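Local coordinates for cytosolic IMP-GMP specific 5'-nucleotidase (Legionella pneumophila subsp. pneumophila, PDB 4OHF), which probably hydrolyses purine nucleoside 5'-monophosphates such as IMP and GMP in the cytosol, using a bound magnesium ion, at residues B[238-246]-B[276-287]. Numbering follows the deposited sequence.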
ATOM      1  N   PHE B 238     -19.394  -4.810 -38.108  1.00 46.82           N
ATOM      2  CA  PHE B 238     -18.855  -4.006 -37.018  1.00 47.59           C
ATOM      3  C   PHE B 238     -18.809  -2.489 -37.200  1.00 48.32           C
ATOM      4  O   PHE B 238     -18.331  -1.976 -38.209  1.00 48.55           O
ATOM      5  CB  PHE B 238     -17.465  -4.546 -36.673  1.00 45.62           C
ATOM      6  CG  PHE B 238     -17.445  -6.030 -36.474  1.00 43.13           C
ATOM      7  CD1 PHE B 238     -18.065  -6.601 -35.374  1.00 42.37           C
ATOM      8  CD2 PHE B 238     -16.869  -6.865 -37.425  1.00 44.17           C
ATOM      9  CE1 PHE B 238     -18.118  -7.979 -35.225  1.00 43.88           C
ATOM     10  CE2 PHE B 238     -16.913  -8.255 -37.287  1.00 42.46           C
ATOM     11  CZ  PHE B 238     -17.540  -8.810 -36.186  1.00 44.36           C
ATOM     12  N   GLU B 239     -19.314  -1.781 -36.193  1.00 50.19           N
ATOM     13  CA  GLU B 239     -19.345  -0.323 -36.191  1.00 50.68           C
ATOM     14  C   GLU B 239     -17.909   0.171 -36.064  1.00 50.74           C
ATOM     15  O   GLU B 239     -17.450   0.973 -36.868  1.00 52.07           O
ATOM     16  CB  GLU B 239     -20.186   0.173 -35.012  1.00 50.60           C
ATOM     17  CG  GLU B 239     -20.564   1.647 -35.068  1.00 54.25           C
ATOM     18  CD  GLU B 239     -21.574   1.970 -36.169  1.00 55.95           C
ATOM     19  OE1 GLU B 239     -22.061   3.121 -36.204  1.00 55.51           O
ATOM     20  OE2 GLU B 239     -21.875   1.078 -36.999  1.00 57.26           O
ATOM     21  N   PHE B 240     -17.210  -0.315 -35.039  1.00 50.00           N
ATOM     22  CA  PHE B 240     -15.810   0.028 -34.802  1.00 48.32           C
ATOM     23  C   PHE B 240     -15.031  -1.251 -34.623  1.00 48.10           C
ATOM     24  O   PHE B 240     -15.578  -2.294 -34.228  1.00 46.85           O
ATOM     25  CB  PHE B 240     -15.614   0.817 -33.510  1.00 49.18           C
ATOM     26  CG  PHE B 240     -16.267   2.151 -33.501  1.00 51.64           C
ATOM     27  CD1 PHE B 240     -17.594   2.285 -33.110  1.00 52.07           C
ATOM     28  CD2 PHE B 240     -15.545   3.285 -33.862  1.00 52.62           C
ATOM     29  CE1 PHE B 240     -18.197   3.534 -33.072  1.00 53.39           C
ATOM     30  CE2 PHE B 240     -16.131   4.543 -33.831  1.00 53.79           C
ATOM     31  CZ  PHE B 240     -17.464   4.669 -33.434  1.00 54.96           C
ATOM     32  N   VAL B 241     -13.743  -1.169 -34.897  1.00 46.20           N
ATOM     33  CA  VAL B 241     -12.886  -2.311 -34.705  1.00 46.11           C
ATOM     34  C   VAL B 241     -11.609  -1.720 -34.137  1.00 44.37           C
ATOM     35  O   VAL B 241     -10.853  -1.070 -34.842  1.00 44.32           O
ATOM     36  CB  VAL B 241     -12.663  -3.106 -36.036  1.00 45.84           C
ATOM     37  CG1 VAL B 241     -12.378  -2.161 -37.149  1.00 48.45           C
ATOM     38  CG2 VAL B 241     -11.524  -4.118 -35.874  1.00 44.66           C
ATOM     39  N   ILE B 242     -11.421  -1.925 -32.834  1.00 43.12           N
ATOM     40  CA  ILE B 242     -10.274  -1.415 -32.090  1.00 42.77           C
ATOM     41  C   ILE B 242      -9.201  -2.492 -31.855  1.00 42.60           C
ATOM     42  O   ILE B 242      -9.440  -3.500 -31.182  1.00 41.98           O
ATOM     43  CB  ILE B 242     -10.752  -0.846 -30.734  1.00 41.91           C
ATOM     44  CG1 ILE B 242     -11.936   0.100 -30.972  1.00 39.71           C
ATOM     45  CG2 ILE B 242      -9.620  -0.119 -30.039  1.00 41.29           C
ATOM     46  CD1 ILE B 242     -12.562   0.654 -29.697  1.00 39.60           C
ATOM     47  N   THR B 243      -8.011  -2.252 -32.402  1.00 42.64           N
ATOM     48  CA  THR B 243      -6.898  -3.187 -32.303  1.00 41.27           C
ATOM     49  C   THR B 243      -5.766  -2.754 -31.361  1.00 41.86           C
ATOM     50  O   THR B 243      -5.643  -1.573 -31.024  1.00 40.73           O
ATOM     51  CB  THR B 243      -6.351  -3.448 -33.690  1.00 40.65           C
ATOM     52  OG1 THR B 243      -5.841  -2.226 -34.236  1.00 42.43           O
ATOM     53  CG2 THR B 243      -7.466  -3.948 -34.587  1.00 39.91           C
ATOM     54  N   LEU B 244      -4.930  -3.717 -30.961  1.00 42.88           N
ATOM     55  CA  LEU B 244      -3.853  -3.466 -30.007  1.00 42.54           C
ATOM     56  C   LEU B 244      -4.501  -2.604 -28.918  1.00 43.50           C
ATOM     57  O   LEU B 244      -3.979  -1.564 -28.505  1.00 43.38           O
ATOM     58  CB  LEU B 244      -2.684  -2.733 -30.671  1.00 43.30           C
ATOM     59  CG  LEU B 244      -1.660  -3.597 -31.424  1.00 45.93           C
ATOM     60  CD1 LEU B 244      -0.630  -2.700 -32.095  1.00 44.75           C
ATOM     61  CD2 LEU B 244      -0.968  -4.566 -30.469  1.00 43.41           C
ATOM     62  N   ALA B 245      -5.668  -3.057 -28.472  1.00 41.73           N
ATOM     63  CA  ALA B 245      -6.439  -2.347 -27.472  1.00 42.03           C
ATOM     64  C   ALA B 245      -5.673  -2.144 -26.188  1.00 41.41           C
ATOM     65  O   ALA B 245      -5.871  -1.161 -25.490  1.00 41.42           O
ATOM     66  CB  ALA B 245      -7.736  -3.088 -27.193  1.00 40.92           C
ATOM     67  N   ASN B 246      -4.795  -3.083 -25.885  1.00 41.76           N
ATOM     68  CA  ASN B 246      -3.997  -3.013 -24.673  1.00 42.86           C
ATOM     69  C   ASN B 246      -4.880  -3.107 -23.414  1.00 42.18           C
ATOM     70  O   ASN B 246      -4.817  -2.263 -22.516  1.00 42.94           O
ATOM     71  CB  ASN B 246      -3.165  -1.723 -24.663  1.00 41.76           C
ATOM     72  CG  ASN B 246      -1.996  -1.780 -23.691  1.00 42.30           C
ATOM     73  OD1 ASN B 246      -1.222  -0.835 -23.598  1.00 42.21           O
ATOM     74  ND2 ASN B 246      -1.860  -2.892 -22.966  1.00 43.63           N
ATOM     75  N   PRO B 276     -16.916   5.840 -36.658  1.00 52.29           N
ATOM     76  CA  PRO B 276     -16.891   4.461 -37.139  1.00 51.95           C
ATOM     77  C   PRO B 276     -15.680   4.197 -38.019  1.00 51.80           C
ATOM     78  O   PRO B 276     -15.371   4.973 -38.921  1.00 51.90           O
ATOM     79  CB  PRO B 276     -18.209   4.341 -37.889  1.00 51.82           C
ATOM     80  CG  PRO B 276     -19.126   5.207 -37.060  1.00 50.91           C
ATOM     81  CD  PRO B 276     -18.272   6.416 -36.767  1.00 51.44           C
ATOM     82  N   GLY B 277     -14.981   3.105 -37.728  1.00 51.93           N
ATOM     83  CA  GLY B 277     -13.797   2.756 -38.491  1.00 49.47           C
ATOM     84  C   GLY B 277     -12.851   1.886 -37.685  1.00 48.11           C
ATOM     85  O   GLY B 277     -13.227   1.337 -36.649  1.00 47.46           O
ATOM     86  N   VAL B 278     -11.615   1.769 -38.161  1.00 47.27           N
ATOM     87  CA  VAL B 278     -10.616   0.958 -37.489  1.00 43.72           C
ATOM     88  C   VAL B 278      -9.686   1.856 -36.678  1.00 43.74           C
ATOM     89  O   VAL B 278      -9.381   2.963 -37.107  1.00 43.54           O
ATOM     90  CB  VAL B 278      -9.795   0.168 -38.510  1.00 40.23           C
ATOM     91  CG1 VAL B 278      -8.844  -0.767 -37.786  1.00 42.58           C
ATOM     92  CG2 VAL B 278     -10.725  -0.600 -39.431  1.00 40.49           C
ATOM     93  N   TYR B 279      -9.254   1.377 -35.511  1.00 41.36           N
ATOM     94  CA  TYR B 279      -8.358   2.127 -34.646  1.00 41.27           C
ATOM     95  C   TYR B 279      -7.359   1.211 -33.935  1.00 42.97           C
ATOM     96  O   TYR B 279      -7.438  -0.021 -34.029  1.00 43.25           O
ATOM     97  CB  TYR B 279      -9.144   2.900 -33.571  1.00 41.23           C
ATOM     98  CG  TYR B 279      -9.994   4.042 -34.084  1.00 43.33           C
ATOM     99  CD1 TYR B 279     -11.277   3.813 -34.601  1.00 43.96           C
ATOM    100  CD2 TYR B 279      -9.513   5.355 -34.072  1.00 42.70           C
ATOM    101  CE1 TYR B 279     -12.060   4.861 -35.087  1.00 43.20           C
ATOM    102  CE2 TYR B 279     -10.283   6.412 -34.560  1.00 43.02           C
ATOM    103  CZ  TYR B 279     -11.560   6.160 -35.066  1.00 45.65           C
ATOM    104  OH  TYR B 279     -12.342   7.203 -35.534  1.00 44.32           O
ATOM    105  N   GLN B 280      -6.416   1.833 -33.229  1.00 42.05           N
ATOM    106  CA  GLN B 280      -5.412   1.110 -32.455  1.00 41.50           C
ATOM    107  C   GLN B 280      -5.335   1.790 -31.086  1.00 40.90           C
ATOM    108  O   GLN B 280      -5.474   3.012 -30.999  1.00 38.78           O
ATOM    109  CB  GLN B 280      -4.047   1.161 -33.155  1.00 40.86           C
ATOM    110  CG  GLN B 280      -2.948   0.457 -32.381  1.00 39.88           C
ATOM    111  CD  GLN B 280      -1.690   0.259 -33.192  1.00 38.75           C
ATOM    112  OE1 GLN B 280      -1.691  -0.484 -34.170  1.00 40.82           O
ATOM    113  NE2 GLN B 280      -0.611   0.914 -32.788  1.00 34.35           N
ATOM    114  N   GLY B 281      -5.131   1.000 -30.029  1.00 40.12           N
ATOM    115  CA  GLY B 281      -5.058   1.554 -28.681  1.00 40.42           C
ATOM    116  C   GLY B 281      -6.380   2.108 -28.156  1.00 41.22           C
ATOM    117  O   GLY B 281      -7.428   1.451 -28.246  1.00 39.89           O
ATOM    118  N   GLY B 282      -6.339   3.320 -27.605  1.00 41.53           N
ATOM    119  CA  GLY B 282      -7.550   3.945 -27.091  1.00 39.75           C
ATOM    120  C   GLY B 282      -7.840   3.679 -25.618  1.00 41.26           C
ATOM    121  O   GLY B 282      -7.071   3.015 -24.905  1.00 40.12           O
ATOM    122  N   ASN B 283      -8.963   4.210 -25.154  1.00 40.43           N
ATOM    123  CA  ASN B 283      -9.373   4.024 -23.771  1.00 40.97           C
ATOM    124  C   ASN B 283     -10.889   4.144 -23.708  1.00 41.13           C
ATOM    125  O   ASN B 283     -11.491   4.923 -24.454  1.00 40.38           O
ATOM    126  CB  ASN B 283      -8.684   5.056 -22.844  1.00 42.38           C
ATOM    127  CG  ASN B 283      -9.125   6.495 -23.106  1.00 42.99           C
ATOM    128  OD1 ASN B 283     -10.260   6.879 -22.822  1.00 43.23           O
ATOM    129  ND2 ASN B 283      -8.221   7.295 -23.650  1.00 43.92           N
ATOM    130  N   ALA B 284     -11.498   3.351 -22.834  1.00 41.44           N
ATOM    131  CA  ALA B 284     -12.953   3.325 -22.683  1.00 43.27           C
ATOM    132  C   ALA B 284     -13.583   4.681 -22.444  1.00 44.33           C
ATOM    133  O   ALA B 284     -14.629   4.992 -23.010  1.00 44.71           O
ATOM    134  CB  ALA B 284     -13.340   2.392 -21.558  1.00 44.59           C
ATOM    135  N   LYS B 285     -12.955   5.475 -21.586  1.00 45.47           N
ATOM    136  CA  LYS B 285     -13.455   6.799 -21.260  1.00 47.74           C
ATOM    137  C   LYS B 285     -13.781   7.599 -22.524  1.00 47.57           C
ATOM    138  O   LYS B 285     -14.927   8.009 -22.736  1.00 45.96           O
ATOM    139  CB  LYS B 285     -12.413   7.540 -20.419  1.00 50.90           C
ATOM    140  CG  LYS B 285     -12.740   8.993 -20.107  1.00 55.03           C
ATOM    141  CD  LYS B 285     -13.833   9.135 -19.067  1.00 58.90           C
ATOM    142  CE  LYS B 285     -13.449  10.172 -17.997  1.00 60.47           C
ATOM    143  NZ  LYS B 285     -13.030  11.486 -18.571  1.00 60.70           N
ATOM    144  N   LYS B 286     -12.777   7.804 -23.372  1.00 47.18           N
ATOM    145  CA  LYS B 286     -12.986   8.565 -24.598  1.00 47.74           C
ATOM    146  C   LYS B 286     -13.992   7.928 -25.546  1.00 48.71           C
ATOM    147  O   LYS B 286     -14.786   8.627 -26.167  1.00 48.62           O
ATOM    148  CB  LYS B 286     -11.656   8.782 -25.326  1.00 45.06           C
ATOM    149  CG  LYS B 286     -11.804   9.501 -26.655  1.00 41.05           C
ATOM    150  CD  LYS B 286     -10.502  10.169 -27.052  1.00 42.16           C
ATOM    151  CE  LYS B 286     -10.480  10.509 -28.533  1.00 43.00           C
ATOM    152  NZ  LYS B 286     -11.536  11.490 -28.934  1.00 41.00           N
ATOM    153  N   PHE B 287     -13.956   6.601 -25.648  1.00 49.71           N
ATOM    154  CA  PHE B 287     -14.852   5.864 -26.533  1.00 51.47           C
ATOM    155  C   PHE B 287     -16.300   6.105 -26.161  1.00 52.70           C
ATOM    156  O   PHE B 287     -17.143   6.391 -27.012  1.00 52.53           O
ATOM    157  CB  PHE B 287     -14.535   4.361 -26.461  1.00 51.06           C
ATOM    158  CG  PHE B 287     -15.416   3.504 -27.328  1.00 50.15           C
ATOM    159  CD1 PHE B 287     -16.652   3.053 -26.867  1.00 49.71           C
ATOM    160  CD2 PHE B 287     -15.007   3.139 -28.614  1.00 51.67           C
ATOM    161  CE1 PHE B 287     -17.472   2.249 -27.670  1.00 49.26           C
ATOM    162  CE2 PHE B 287     -15.816   2.336 -29.429  1.00 49.70           C
ATOM    163  CZ  PHE B 287     -17.049   1.891 -28.952  1.00 49.59           C
TER
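With CG anti to its carbonyl carbon (chi1 -64°), Phe-240 presents one ring face to Phe-287, whose CG lies trans to its own backbone N (chi1 179°). The two rings meet edge-to-face, the edge of Phe-287 against Phe-240, centroids 5.4 Å apart and planes at 67°. This pair illustrates how parallel strands and a following helix share a core in the alpha/beta fold of a HAD-like nucleotidase: strands 240-243 and 277-281 are parallel neighbours in the mixed sheet, and after Gly-281 and Gly-282 the chain enters the helix that begins at Ala-284, bringing Phe-287 against Phe-240 and Ile-242. On the opposite face of Phe-240, CA of Pro-276 makes a CH-pi contact, 3.8 Å from the ring centroid, while CE1 of Tyr-279 sits at the ring edge. Ile-242 CD1 extends the apolar layer to Phe-287 CD2 at 3.7 Å. Asn-283 caps the helix, OD1 accepting from Lys-286 N at 2.7 Å. Gln-280 OE1 accepts a hydrogen bond from Asn-269 ND2 of the second subunit, placing this strand end at a subunit contact. Backbone bonds alternate between the strands, and Tyr-279 O accepts two hydrogen bonds, from Thr-243 N (2.8 Å) and Thr-243 OG1 (2.7 Å), which reach it from opposite faces of its carbonyl plane.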